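Local coordinates for protein LRIM1 (Anopheles gambiae, PDB 3O53) that regulates complement-like immunity in the mosquito as a heterodimer with APL1C, here represented by its leucine-rich repeat domain, at residues L85-N90 against A107-S112; T103-N108 against N124-N129; N130-L135 against L149-N154. One frame throughout, in Å; residues are numbered along the deposited sequence.

Contact 1. Residues L85-N90 against A107-S112. With NAG (2-acetamido-2-deoxy-beta-D-glucopyranose), chain C.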
loop_
_atom_site.group_PDB
_atom_site.type_symbol
_atom_site.label_atom_id
_atom_site.label_comp_id
_atom_site.label_asym_id
_atom_site.label_seq_id
_atom_site.Cartn_x
_atom_site.Cartn_y
_atom_site.Cartn_z
ATOM N N LEU A 85 6.077 -15.553 1.239
ATOM C CA LEU A 85 6.384 -15.665 -0.174
ATOM C C LEU A 85 7.029 -14.376 -0.621
ATOM O O LEU A 85 6.470 -13.307 -0.421
ATOM C CB LEU A 85 5.099 -15.895 -0.974
ATOM C CG LEU A 85 5.259 -15.942 -2.492
ATOM C CD1 LEU A 85 6.131 -17.127 -2.907
ATOM C CD2 LEU A 85 3.892 -16.027 -3.154
ATOM N N ASP A 86 8.200 -14.469 -1.234
ATOM C CA ASP A 86 8.859 -13.287 -1.771
ATOM C C ASP A 86 9.111 -13.459 -3.269
ATOM O O ASP A 86 9.912 -14.292 -3.675
ATOM C CB ASP A 86 10.175 -13.048 -1.031
ATOM C CG ASP A 86 10.885 -11.773 -1.479
ATOM O OD1 ASP A 86 10.572 -11.244 -2.567
ATOM O OD2 ASP A 86 11.773 -11.300 -0.743
ATOM N N LEU A 87 8.415 -12.689 -4.097
ATOM C CA LEU A 87 8.689 -12.694 -5.531
ATOM C C LEU A 87 9.050 -11.297 -6.022
ATOM O O LEU A 87 8.835 -10.971 -7.185
ATOM C CB LEU A 87 7.499 -13.228 -6.321
ATOM C CG LEU A 87 6.219 -12.403 -6.230
ATOM C CD1 LEU A 87 5.470 -12.405 -7.559
ATOM C CD2 LEU A 87 5.360 -12.946 -5.101
ATOM N N ASN A 88 9.599 -10.480 -5.129
ATOM C CA ASN A 88 10.119 -9.169 -5.496
ATOM C C ASN A 88 10.956 -9.272 -6.766
ATOM O O ASN A 88 11.744 -10.207 -6.925
ATOM C CB ASN A 88 11.002 -8.594 -4.379
ATOM C CG ASN A 88 10.203 -8.070 -3.192
ATOM O OD1 ASN A 88 8.984 -7.935 -3.249
ATOM N ND2 ASN A 88 10.907 -7.762 -2.104
ATOM N N ASN A 89 10.793 -8.292 -7.650
ATOM C CA ASN A 89 11.619 -8.172 -8.846
ATOM C C ASN A 89 11.442 -9.354 -9.790
ATOM O O ASN A 89 12.373 -10.126 -10.036
ATOM C CB ASN A 89 13.083 -7.983 -8.456
ATOM C CG ASN A 89 13.282 -6.760 -7.594
ATOM O OD1 ASN A 89 12.984 -5.639 -8.009
ATOM N ND2 ASN A 89 13.762 -6.968 -6.376
ATOM N N ASN A 90 10.219 -9.483 -10.295
ATOM C CA ASN A 90 9.903 -10.404 -11.375
ATOM C C ASN A 90 8.964 -9.680 -12.335
ATOM O O ASN A 90 8.903 -8.454 -12.321
ATOM C CB ASN A 90 9.272 -11.686 -10.834
ATOM C CG ASN A 90 10.304 -12.654 -10.299
ATOM O OD1 ASN A 90 10.925 -13.397 -11.055
ATOM N ND2 ASN A 90 10.496 -12.644 -8.988
ATOM N N ALA A 107 6.820 -6.700 -4.622
ATOM C CA ALA A 107 7.101 -5.399 -5.202
ATOM C C ALA A 107 7.808 -5.578 -6.539
ATOM O O ALA A 107 8.458 -6.599 -6.778
ATOM C CB ALA A 107 7.977 -4.566 -4.233
ATOM N N ASN A 108 7.683 -4.582 -7.408
ATOM C CA ASN A 108 8.441 -4.558 -8.653
ATOM C C ASN A 108 8.104 -5.723 -9.564
ATOM O O ASN A 108 8.984 -6.412 -10.075
ATOM C CB ASN A 108 9.940 -4.527 -8.353
ATOM C CG ASN A 108 10.305 -3.399 -7.416
ATOM O OD1 ASN A 108 9.596 -2.398 -7.338
ATOM N ND2 ASN A 108 11.401 -3.551 -6.695
ATOM N N ASN A 109 6.810 -5.934 -9.764
ATOM C CA ASN A 109 6.339 -6.878 -10.761
ATOM C C ASN A 109 5.442 -6.154 -11.775
ATOM O O ASN A 109 5.546 -4.942 -11.916
ATOM C CB ASN A 109 5.625 -8.044 -10.077
ATOM C CG ASN A 109 6.597 -9.097 -9.578
ATOM O OD1 ASN A 109 6.843 -10.087 -10.258
ATOM N ND2 ASN A 109 7.156 -8.887 -8.389
ATOM N N ASN A 110 4.604 -6.898 -12.501
ATOM C CA ASN A 110 3.603 -6.313 -13.406
ATOM C C ASN A 110 2.186 -6.554 -12.876
ATOM O O ASN A 110 1.239 -6.656 -13.658
ATOM C CB ASN A 110 3.657 -6.963 -14.802
ATOM C CG ASN A 110 4.974 -6.748 -15.521
ATOM O OD1 ASN A 110 5.943 -6.248 -14.947
ATOM N ND2 ASN A 110 5.010 -7.144 -16.801
ATOM N N ILE A 111 2.038 -6.659 -11.561
ATOM C CA ILE A 111 0.824 -7.241 -10.993
ATOM C C ILE A 111 -0.411 -6.364 -11.158
ATOM O O ILE A 111 -0.404 -5.189 -10.807
ATOM C CB ILE A 111 1.013 -7.589 -9.502
ATOM C CG1 ILE A 111 1.913 -8.821 -9.358
ATOM C CG2 ILE A 111 -0.342 -7.828 -8.827
ATOM C CD1 ILE A 111 2.446 -9.030 -7.943
ATOM N N SER A 112 -1.470 -6.950 -11.715
ATOM C CA SER A 112 -2.757 -6.288 -11.800
ATOM C C SER A 112 -3.847 -7.074 -11.065
ATOM O O SER A 112 -4.965 -6.585 -10.937
ATOM C CB SER A 112 -3.172 -6.051 -13.268
ATOM O OG SER A 112 -3.288 -7.281 -13.970
HETATM C C1 NAG C . 14.841 -13.410 -0.765
HETATM C C2 NAG C . 14.867 -12.778 0.616
HETATM C C3 NAG C . 15.438 -11.371 0.526
HETATM C C4 NAG C . 16.764 -11.370 -0.222
HETATM C C5 NAG C . 16.638 -12.079 -1.559
HETATM C C6 NAG C . 17.997 -12.169 -2.241
HETATM C C7 NAG C . 13.097 -13.293 2.213
HETATM C C8 NAG C . 11.655 -13.063 2.535
HETATM N N2 NAG C . 13.519 -12.681 1.114
HETATM O O3 NAG C . 15.566 -10.844 1.821
HETATM O O4 NAG C . 17.137 -10.040 -0.453
HETATM O O5 NAG C . 16.117 -13.377 -1.363
HETATM O O6 NAG C . 18.857 -12.950 -1.439
HETATM O O7 NAG C . 13.809 -13.999 2.931
#
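Asn-109 keeps CG beside its own backbone N (chi1 -83°), which turns its amide inward to the carbonyl of Leu-87. Asn-88 has a similar first torsion (-75°), and its OD1 comes to face the backbone N of Ala-107. The bond from Asn-109 ND2 to Leu-87 O is 2.9 Å long and nearly straight at 171°. The oxygen lies in the amide plane of Asn-109, but ND2 stands above the carbonyl plane of Leu-87. Asn-90 ND2 reaches Leu-87 O from the opposite face, at 3.0 Å, and the two amides together hold that carbonyl. Such inward asparagines are a hallmark of the leucine-rich repeat, where they tie one turn of the solenoid to the next. Asn-109 OD1 takes the backbone N of Val-92, and Asn-90 OD1 takes that of Leu-70. Leu-87 CD1 packs on the Asn-109 amide, 3.8 Å from OD1, the two side chains crossing at about a right angle. Ala-107 N gives to Asn-88 OD1 at 2.8 Å, and Asn-89 N gives to Ala-107 O at 3.0 Å. Nearer solvent, Asn-89 and Asn-108 lie side by side, and Asn-108 ND2 meets Asn-89 OD1 at 2.9 Å from above its carbonyl plane. Asp-86 OD1 accepts from Asn-88 N in an Asx turn. Asp-86 OD2 takes N2 of an N-acetylglucosamine at 2.9 Å, part of a glycan attached to the protein itself.

Contact 2. Residues T103-N108 against N124-N129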
loop_
_atom_site.group_PDB
_atom_site.type_symbol
_atom_site.label_atom_id
_atom_site.label_comp_id
_atom_site.label_asym_id
_atom_site.label_seq_id
_atom_site.Cartn_x
_atom_site.Cartn_y
_atom_site.Cartn_z
ATOM N N THR A 103 2.937 -13.187 5.084
ATOM C CA THR A 103 3.782 -12.125 4.549
ATOM C C THR A 103 3.999 -12.316 3.062
ATOM O O THR A 103 4.478 -13.361 2.628
ATOM C CB THR A 103 5.158 -12.094 5.250
ATOM O OG1 THR A 103 4.974 -11.817 6.642
ATOM C CG2 THR A 103 6.045 -11.011 4.646
ATOM N N LEU A 104 3.639 -11.303 2.281
ATOM C CA LEU A 104 3.684 -11.408 0.827
ATOM C C LEU A 104 4.503 -10.246 0.277
ATOM O O LEU A 104 4.068 -9.097 0.302
ATOM C CB LEU A 104 2.264 -11.367 0.258
ATOM C CG LEU A 104 2.117 -11.531 -1.255
ATOM C CD1 LEU A 104 2.714 -12.850 -1.675
ATOM C CD2 LEU A 104 0.648 -11.445 -1.681
ATOM N N HIS A 105 5.704 -10.552 -0.184
ATOM C CA HIS A 105 6.569 -9.566 -0.803
ATOM C C HIS A 105 6.465 -9.728 -2.301
ATOM O O HIS A 105 6.880 -10.745 -2.843
ATOM C CB HIS A 105 8.016 -9.798 -0.381
ATOM C CG HIS A 105 8.311 -9.353 1.015
ATOM N ND1 HIS A 105 8.485 -8.027 1.350
ATOM C CD2 HIS A 105 8.461 -10.056 2.161
ATOM C CE1 HIS A 105 8.728 -7.934 2.645
ATOM N NE2 HIS A 105 8.719 -9.149 3.160
ATOM N N ALA A 106 5.918 -8.733 -2.980
ATOM C CA ALA A 106 5.733 -8.844 -4.423
ATOM C C ALA A 106 5.855 -7.482 -5.087
ATOM O O ALA A 106 5.098 -7.151 -5.993
ATOM C CB ALA A 106 4.388 -9.482 -4.741
ATOM N N ALA A 107 6.820 -6.700 -4.622
ATOM C CA ALA A 107 7.101 -5.399 -5.202
ATOM C C ALA A 107 7.808 -5.578 -6.539
ATOM O O ALA A 107 8.458 -6.599 -6.778
ATOM C CB ALA A 107 7.977 -4.566 -4.233
ATOM N N ASN A 108 7.683 -4.582 -7.408
ATOM C CA ASN A 108 8.441 -4.558 -8.653
ATOM C C ASN A 108 8.104 -5.723 -9.564
ATOM O O ASN A 108 8.984 -6.412 -10.075
ATOM C CB ASN A 108 9.940 -4.527 -8.353
ATOM C CG ASN A 108 10.305 -3.399 -7.416
ATOM O OD1 ASN A 108 9.596 -2.398 -7.338
ATOM N ND2 ASN A 108 11.401 -3.551 -6.695
ATOM N N ASN A 124 0.571 -9.273 5.889
ATOM C CA ASN A 124 1.374 -8.101 5.571
ATOM C C ASN A 124 1.664 -8.186 4.076
ATOM O O ASN A 124 2.249 -9.155 3.612
ATOM C CB ASN A 124 2.660 -8.088 6.392
ATOM C CG ASN A 124 2.392 -7.945 7.886
ATOM O OD1 ASN A 124 1.777 -6.977 8.325
ATOM N ND2 ASN A 124 2.834 -8.915 8.663
ATOM N N ILE A 125 1.229 -7.181 3.328
ATOM C CA ILE A 125 1.212 -7.254 1.866
ATOM C C ILE A 125 2.013 -6.108 1.259
ATOM O O ILE A 125 1.693 -4.943 1.466
ATOM C CB ILE A 125 -0.227 -7.184 1.333
ATOM C CG1 ILE A 125 -1.003 -8.438 1.757
ATOM C CG2 ILE A 125 -0.230 -7.018 -0.206
ATOM C CD1 ILE A 125 -2.506 -8.344 1.523
ATOM N N TYR A 126 3.056 -6.458 0.512
ATOM C CA TYR A 126 3.962 -5.483 -0.071
ATOM C C TYR A 126 3.841 -5.522 -1.585
ATOM O O TYR A 126 4.366 -6.424 -2.213
ATOM C CB TYR A 126 5.407 -5.805 0.329
ATOM C CG TYR A 126 5.656 -5.722 1.815
ATOM C CD1 TYR A 126 6.145 -4.560 2.387
ATOM C CD2 TYR A 126 5.397 -6.804 2.651
ATOM C CE1 TYR A 126 6.382 -4.471 3.752
ATOM C CE2 TYR A 126 5.633 -6.723 4.027
ATOM C CZ TYR A 126 6.121 -5.554 4.563
ATOM O OH TYR A 126 6.352 -5.453 5.919
ATOM N N LEU A 127 3.161 -4.535 -2.163
ATOM C CA LEU A 127 2.901 -4.521 -3.595
ATOM C C LEU A 127 3.354 -3.226 -4.276
ATOM O O LEU A 127 2.774 -2.812 -5.282
ATOM C CB LEU A 127 1.398 -4.713 -3.847
ATOM C CG LEU A 127 0.857 -6.127 -3.597
ATOM C CD1 LEU A 127 -0.683 -6.116 -3.552
ATOM C CD2 LEU A 127 1.372 -7.084 -4.669
ATOM N N ALA A 128 4.377 -2.577 -3.741
ATOM C CA ALA A 128 4.848 -1.335 -4.342
ATOM C C ALA A 128 5.225 -1.590 -5.800
ATOM O O ALA A 128 5.724 -2.654 -6.136
ATOM C CB ALA A 128 6.039 -0.785 -3.593
ATOM N N ASN A 129 4.971 -0.605 -6.656
ATOM C CA ASN A 129 5.498 -0.598 -8.017
ATOM C C ASN A 129 4.973 -1.759 -8.847
ATOM O O ASN A 129 5.735 -2.621 -9.280
ATOM C CB ASN A 129 7.032 -0.629 -8.006
ATOM C CG ASN A 129 7.620 -0.223 -9.344
ATOM O OD1 ASN A 129 6.953 0.433 -10.141
ATOM N ND2 ASN A 129 8.866 -0.605 -9.598
#
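Tyr-126 N gives to Leu-104 O at 2.8 Å, the shortest polar bond between the two strands. The same oxygen also lies at the edge of the Tyr-126 ring, in its plane. Strands 103-105 and 124-126 run parallel, as neighbouring strands do on the concave side of a leucine-rich repeat solenoid. Leu-104 N gives to Asn-124 O at 2.9 Å, and Ala-106 N gives to Tyr-126 O. His-105 and Tyr-126 share one face of the strands with Thr-103 and Asn-124. Their first torsions nearly match (chi1 -75° and -63°), and the two rings therefore leave the strands pointing the same way. They form an offset stack with centroids 4.4 Å apart and planes at 14°. His-105 CE1 sits over the Tyr-126 ring near its rim, 3.5 Å from Tyr-126 CD2. The Tyr-126 ring also meets that of Tyr-148 on the next strand, and the His-105 side chain lies about 4 Å from a bound N-acetylglucosamine. Leu-104 and Ile-125 point to the other face, into the buried interior. Past the strands, Ala-106 CB packs on Leu-127 CD2 at 3.9 Å. Asn-108 N gives to Ala-128 O. The Asn-108 amide is shared: ND2 goes to Asn-89, while OD1 takes Asn-129 ND2 at 3.0 Å, the donor standing above the Asn-108 carbonyl plane.

Contact 3. Residues N130-L135 against L149-N154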
loop_
_atom_site.group_PDB
_atom_site.type_symbol
_atom_site.label_atom_id
_atom_site.label_comp_id
_atom_site.label_asym_id
_atom_site.label_seq_id
_atom_site.Cartn_x
_atom_site.Cartn_y
_atom_site.Cartn_z
ATOM N N ASN A 130 3.662 -1.776 -9.042
ATOM C CA ASN A 130 3.009 -2.784 -9.841
ATOM C C ASN A 130 1.997 -2.087 -10.764
ATOM O O ASN A 130 2.140 -0.901 -11.037
ATOM C CB ASN A 130 2.357 -3.822 -8.931
ATOM C CG ASN A 130 3.339 -4.890 -8.480
ATOM O OD1 ASN A 130 3.813 -5.681 -9.287
ATOM N ND2 ASN A 130 3.655 -4.907 -7.186
ATOM N N LYS A 131 0.989 -2.813 -11.238
ATOM C CA LYS A 131 0.003 -2.245 -12.157
ATOM C C LYS A 131 -1.413 -2.309 -11.586
ATOM O O LYS A 131 -2.373 -2.503 -12.315
ATOM C CB LYS A 131 0.035 -2.988 -13.498
ATOM C CG LYS A 131 1.427 -3.164 -14.077
ATOM C CD LYS A 131 2.047 -1.843 -14.478
ATOM C CE LYS A 131 1.665 -1.443 -15.891
ATOM N NZ LYS A 131 2.447 -0.260 -16.354
ATOM N N ILE A 132 -1.533 -2.147 -10.278
ATOM C CA ILE A 132 -2.829 -2.186 -9.630
ATOM C C ILE A 132 -3.567 -0.879 -9.933
ATOM O O ILE A 132 -3.021 0.206 -9.757
ATOM C CB ILE A 132 -2.652 -2.414 -8.103
ATOM C CG1 ILE A 132 -2.135 -3.841 -7.871
ATOM C CG2 ILE A 132 -3.973 -2.198 -7.343
ATOM C CD1 ILE A 132 -1.584 -4.081 -6.484
ATOM N N THR A 133 -4.804 -0.980 -10.406
ATOM C CA THR A 133 -5.577 0.220 -10.721
ATOM C C THR A 133 -6.787 0.416 -9.803
ATOM O O THR A 133 -7.420 1.457 -9.838
ATOM C CB THR A 133 -6.055 0.178 -12.178
ATOM O OG1 THR A 133 -6.997 -0.886 -12.338
ATOM C CG2 THR A 133 -4.877 -0.061 -13.113
ATOM N N MET A 134 -7.111 -0.577 -8.981
ATOM C CA MET A 134 -8.216 -0.443 -8.042
ATOM C C MET A 134 -8.047 -1.437 -6.892
ATOM O O MET A 134 -7.418 -2.487 -7.054
ATOM C CB MET A 134 -9.575 -0.644 -8.759
ATOM C CG MET A 134 -9.803 -2.007 -9.405
ATOM S SD MET A 134 -11.474 -2.211 -10.126
ATOM C CE MET A 134 -11.637 -0.737 -11.094
ATOM N N LEU A 135 -8.595 -1.100 -5.729
ATOM C CA LEU A 135 -8.484 -1.979 -4.570
ATOM C C LEU A 135 -9.116 -3.344 -4.839
ATOM O O LEU A 135 -8.645 -4.343 -4.313
ATOM C CB LEU A 135 -9.087 -1.331 -3.317
ATOM C CG LEU A 135 -8.286 -0.154 -2.751
ATOM C CD1 LEU A 135 -8.901 0.368 -1.442
ATOM C CD2 LEU A 135 -6.820 -0.540 -2.542
ATOM N N LEU A 149 -0.313 -2.725 4.469
ATOM C CA LEU A 149 -0.637 -2.743 3.046
ATOM C C LEU A 149 0.102 -1.636 2.331
ATOM O O LEU A 149 -0.186 -0.454 2.526
ATOM C CB LEU A 149 -2.142 -2.584 2.817
ATOM C CG LEU A 149 -2.600 -2.621 1.348
ATOM C CD1 LEU A 149 -2.078 -3.862 0.614
ATOM C CD2 LEU A 149 -4.110 -2.576 1.258
ATOM N N ASP A 150 1.056 -2.025 1.498
ATOM C CA ASP A 150 1.830 -1.064 0.733
ATOM C C ASP A 150 1.431 -1.150 -0.731
ATOM O O ASP A 150 1.722 -2.134 -1.400
ATOM C CB ASP A 150 3.331 -1.320 0.889
ATOM C CG ASP A 150 4.171 -0.272 0.178
ATOM O OD1 ASP A 150 3.610 0.771 -0.224
ATOM O OD2 ASP A 150 5.389 -0.485 0.019
ATOM N N LEU A 151 0.752 -0.116 -1.217
ATOM C CA LEU A 151 0.333 -0.052 -2.614
ATOM C C LEU A 151 0.921 1.167 -3.318
ATOM O O LEU A 151 0.385 1.626 -4.317
ATOM C CB LEU A 151 -1.200 -0.029 -2.718
ATOM C CG LEU A 151 -1.878 -1.376 -2.466
ATOM C CD1 LEU A 151 -3.346 -1.208 -2.070
ATOM C CD2 LEU A 151 -1.756 -2.273 -3.702
ATOM N N LYS A 152 2.034 1.683 -2.812
ATOM C CA LYS A 152 2.651 2.856 -3.423
ATOM C C LYS A 152 3.121 2.580 -4.850
ATOM O O LYS A 152 3.391 1.433 -5.217
ATOM C CB LYS A 152 3.825 3.355 -2.568
ATOM C CG LYS A 152 5.107 2.530 -2.672
ATOM C CD LYS A 152 6.268 3.315 -2.027
ATOM C CE LYS A 152 7.539 2.488 -1.896
ATOM N NZ LYS A 152 7.427 1.484 -0.799
ATOM N N LEU A 153 3.236 3.642 -5.644
ATOM C CA LEU A 153 3.710 3.542 -7.027
ATOM C C LEU A 153 2.858 2.590 -7.850
ATOM O O LEU A 153 3.365 1.839 -8.672
ATOM C CB LEU A 153 5.180 3.096 -7.095
ATOM C CG LEU A 153 6.219 4.085 -6.544
ATOM C CD1 LEU A 153 7.619 3.472 -6.570
ATOM C CD2 LEU A 153 6.198 5.395 -7.333
ATOM N N ASN A 154 1.558 2.607 -7.629
ATOM C CA ASN A 154 0.674 1.884 -8.526
ATOM C C ASN A 154 -0.148 2.885 -9.332
ATOM O O ASN A 154 0.235 4.042 -9.461
ATOM C CB ASN A 154 -0.175 0.865 -7.751
ATOM C CG ASN A 154 0.581 -0.432 -7.503
ATOM O OD1 ASN A 154 0.700 -1.274 -8.392
ATOM N ND2 ASN A 154 1.104 -0.593 -6.298
#
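Ile-132 meets Leu-151 and Asn-154 at once. Ile-132 CD1 presses on Leu-151 CD2 at 3.3 Å, tighter than usual for two carbons, and the two side chains cross at about a right angle. Leu-151 turns its other branch to Leu-135 across the contact, with Leu-151 CD1 3.6 Å from Leu-135 CD2. The polar bond comes from Ile-132 N, which gives to Asn-154 OD1 at 3.1 Å and 165°. Asn-130 N offers the same oxygen a weak bond. That oxygen is modelled too close to a neighbour, so its place, and with it both bonds, is less sure. With CG turned from the carbonyl carbon of its own residue (chi1 -83°), Asn-154 folds its amide back across its own turn. There Asn-154 ND2 gives to Leu-151 O at 3.1 Å, nearly straight but well above the carbonyl plane. ND2 also gives to Leu-127 O in the preceding turn. This is the asparagine of the leucine-rich repeat, bridging two turns of the solenoid. Leu-151 O in turn accepts from Asn-179 ND2, so the pattern repeats in the next turn. Asn-130 plays the same role one turn earlier: ND2 goes to Ala-106 O and Leu-127 O, and OD1 takes Ile-111 N. Around the bend after the strand, Asp-150 OD1 accepts from Lys-152 N in an Asx turn. Asp-150 OD2 makes a salt bridge to Lys-152 NZ at 2.9 Å, through its syn lone pair. The buried asparagine amides thus satisfy backbone groups that the curve of the chain takes away from strand pairing, while aliphatic side chains fill the interior beside them.

Overall arrangement
The three contacts follow one another along the solenoid, in the middle of the chain. Contact 2 joins strands 103-105 and 124-126 and is the most regular, with backbone bonds and stacked rings on the face bearing the sugar. Contacts 1 and 3 lie mainly where the chain bends after the strands, and asparagine amides do much of the bonding. Contact 1 shares Ala-107 and Asn-108 with contact 2 and reaches the glycan. Contact 3 is the more buried, and its leucines and isoleucine pack tightly. Asn-130 of contact 3 ties the other two together.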